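Local coordinates for protein formate-dependent phosphoribosylglycinamide formyltransferase (Mycobacterium tuberculosis H37Rv, PDB 6KHR) that is a formate-dependent formyltransferase of the ATP-grasp superfamily, at residues 30-35 with 53-58. Sequence-based numbering, arbitrary orientation.
Sequences MLLGSA and IAVDGY
Leu31 sits between two residues of the neighbouring strand: its N donates to Ile53 O at 2.8 Å, almost straight at 171°, and its O accepts a hydrogen bond from Val55 N at 3.0 Å. Gly33 N carries the pattern past the end of strand 28-32, reaching Val55 O at 2.9 Å from a position tilted out of that carbonyl's plane. The next amide turns to a side chain: Ser34 N donates a bent hydrogen bond to Asp56 OD2 at 3.0 Å, from above the carboxylate plane, so the loop leaving the first strand is tied to the last residue of the second. The carboxylate is swung there with Asp56 CG roughly opposite its backbone N (chi1 -153°). Ser34 OG lies over the methyl of Ala54, and may add a weak bond to Val55 O, which Gly33 N already holds.

On the face bearing Met30, Leu32, Ile53 and Val55, the methionine chain reaches across the strands. Extended through chi2, it bends at chi3 (-72°), with CG 3.8 Å from Val55 CG2 and CE against Ile53 CD1. Leu31 points to the other face, onto Leu41 and Ala42 of helix 36-47.

Strands 28-32 and 51-56 run parallel, joined through that helix, and Leu32 is hydrogen-bonded through its backbone to Val94 of strand 92-95: a beta-alpha-beta unit, consistent with the Rossmann-like domain found at the N-terminus of many ATP-grasp enzymes.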
loop_
_atom_site.group_PDB
_atom_site.type_symbol
_atom_site.label_atom_id
_atom_site.label_comp_id
_atom_site.label_asym_id
_atom_site.label_seq_id
_atom_site.Cartn_x
_atom_site.Cartn_y
_atom_site.Cartn_z
ATOM N N MET A 30 9.282 -17.085 0.875
ATOM C CA MET A 30 10.634 -16.684 1.219
ATOM C C MET A 30 11.101 -15.668 0.193
ATOM O O MET A 30 11.006 -15.908 -1.011
ATOM C CB MET A 30 11.577 -17.893 1.276
ATOM C CG MET A 30 12.968 -17.559 1.754
ATOM S SD MET A 30 14.103 -18.961 1.753
ATOM C CE MET A 30 13.488 -19.911 3.137
ATOM N N LEU A 31 11.598 -14.538 0.670
ATOM C CA LEU A 31 12.015 -13.430 -0.181
ATOM C C LEU A 31 13.537 -13.358 -0.203
ATOM O O LEU A 31 14.168 -13.046 0.810
ATOM C CB LEU A 31 11.424 -12.117 0.320
ATOM C CG LEU A 31 9.911 -11.934 0.286
ATOM C CD1 LEU A 31 9.593 -10.577 0.841
ATOM C CD2 LEU A 31 9.393 -12.045 -1.122
ATOM N N LEU A 32 14.124 -13.633 -1.362
ATOM C CA LEU A 32 15.556 -13.433 -1.559
ATOM C C LEU A 32 15.788 -11.959 -1.880
ATOM O O LEU A 32 15.445 -11.476 -2.972
ATOM C CB LEU A 32 16.076 -14.350 -2.664
ATOM C CG LEU A 32 16.515 -15.781 -2.308
ATOM C CD1 LEU A 32 15.891 -16.298 -1.018
ATOM C CD2 LEU A 32 16.236 -16.744 -3.455
ATOM N N GLY A 33 16.344 -11.237 -0.922
ATOM C CA GLY A 33 16.481 -9.796 -1.012
ATOM C C GLY A 33 15.559 -9.145 0.002
ATOM O O GLY A 33 14.421 -9.585 0.212
ATOM N N SER A 34 16.076 -8.119 0.655
ATOM C CA SER A 34 15.290 -7.443 1.701
ATOM C C SER A 34 15.466 -5.946 1.582
ATOM O O SER A 34 15.543 -5.298 2.590
ATOM C CB SER A 34 15.687 -7.890 3.042
ATOM O OG SER A 34 15.349 -9.233 3.208
ATOM N N ALA A 35 15.387 -5.428 0.371
ATOM C CA ALA A 35 15.517 -3.977 0.170
ATOM C C ALA A 35 14.161 -3.285 0.297
ATOM O O ALA A 35 13.225 -3.858 0.783
ATOM C CB ALA A 35 16.162 -3.697 -1.151
ATOM N N ILE A 53 9.421 -14.990 5.129
ATOM C CA ILE A 53 10.808 -15.049 5.563
ATOM C C ILE A 53 11.599 -14.087 4.686
ATOM O O ILE A 53 11.583 -14.212 3.458
ATOM C CB ILE A 53 11.356 -16.476 5.441
ATOM C CG1 ILE A 53 10.445 -17.454 6.182
ATOM C CG2 ILE A 53 12.801 -16.551 5.913
ATOM C CD1 ILE A 53 10.354 -18.804 5.497
ATOM N N ALA A 54 12.284 -13.131 5.303
ATOM C CA ALA A 54 13.115 -12.187 4.566
ATOM C C ALA A 54 14.583 -12.578 4.711
ATOM O O ALA A 54 15.110 -12.653 5.828
ATOM C CB ALA A 54 12.883 -10.750 5.032
ATOM N N VAL A 55 15.231 -12.827 3.579
ATOM C CA VAL A 55 16.623 -13.250 3.521
ATOM C C VAL A 55 17.433 -12.129 2.896
ATOM O O VAL A 55 16.998 -11.517 1.914
ATOM C CB VAL A 55 16.785 -14.554 2.712
ATOM C CG1 VAL A 55 18.228 -14.973 2.693
ATOM C CG2 VAL A 55 15.903 -15.659 3.283
ATOM N N ASP A 56 18.606 -11.856 3.464
ATOM C CA ASP A 56 19.546 -10.931 2.843
ATOM C C ASP A 56 20.939 -11.198 3.399
ATOM O O ASP A 56 21.131 -12.068 4.253
ATOM C CB ASP A 56 19.123 -9.475 3.048
ATOM C CG ASP A 56 19.632 -8.567 1.940
ATOM O OD1 ASP A 56 20.763 -8.817 1.453
ATOM O OD2 ASP A 56 18.902 -7.629 1.543
ATOM N N GLY A 57 21.916 -10.441 2.891
ATOM C CA GLY A 57 23.306 -10.571 3.299
ATOM C C GLY A 57 23.676 -9.947 4.634
ATOM O O GLY A 57 24.411 -10.563 5.410
ATOM N N TYR A 58 23.179 -8.740 4.920
ATOM C CA TYR A 58 23.530 -7.951 6.100
ATOM C C TYR A 58 22.399 -7.983 7.127
ATOM O O TYR A 58 21.336 -8.568 6.909
ATOM C CB TYR A 58 23.866 -6.509 5.707
ATOM C CG TYR A 58 22.735 -5.765 5.032
ATOM C CD1 TYR A 58 22.350 -6.075 3.729
ATOM C CD2 TYR A 58 22.060 -4.737 5.687
ATOM C CE1 TYR A 58 21.320 -5.391 3.102
ATOM C CE2 TYR A 58 21.021 -4.045 5.060
ATOM C CZ TYR A 58 20.659 -4.378 3.774
ATOM O OH TYR A 58 19.641 -3.704 3.148
#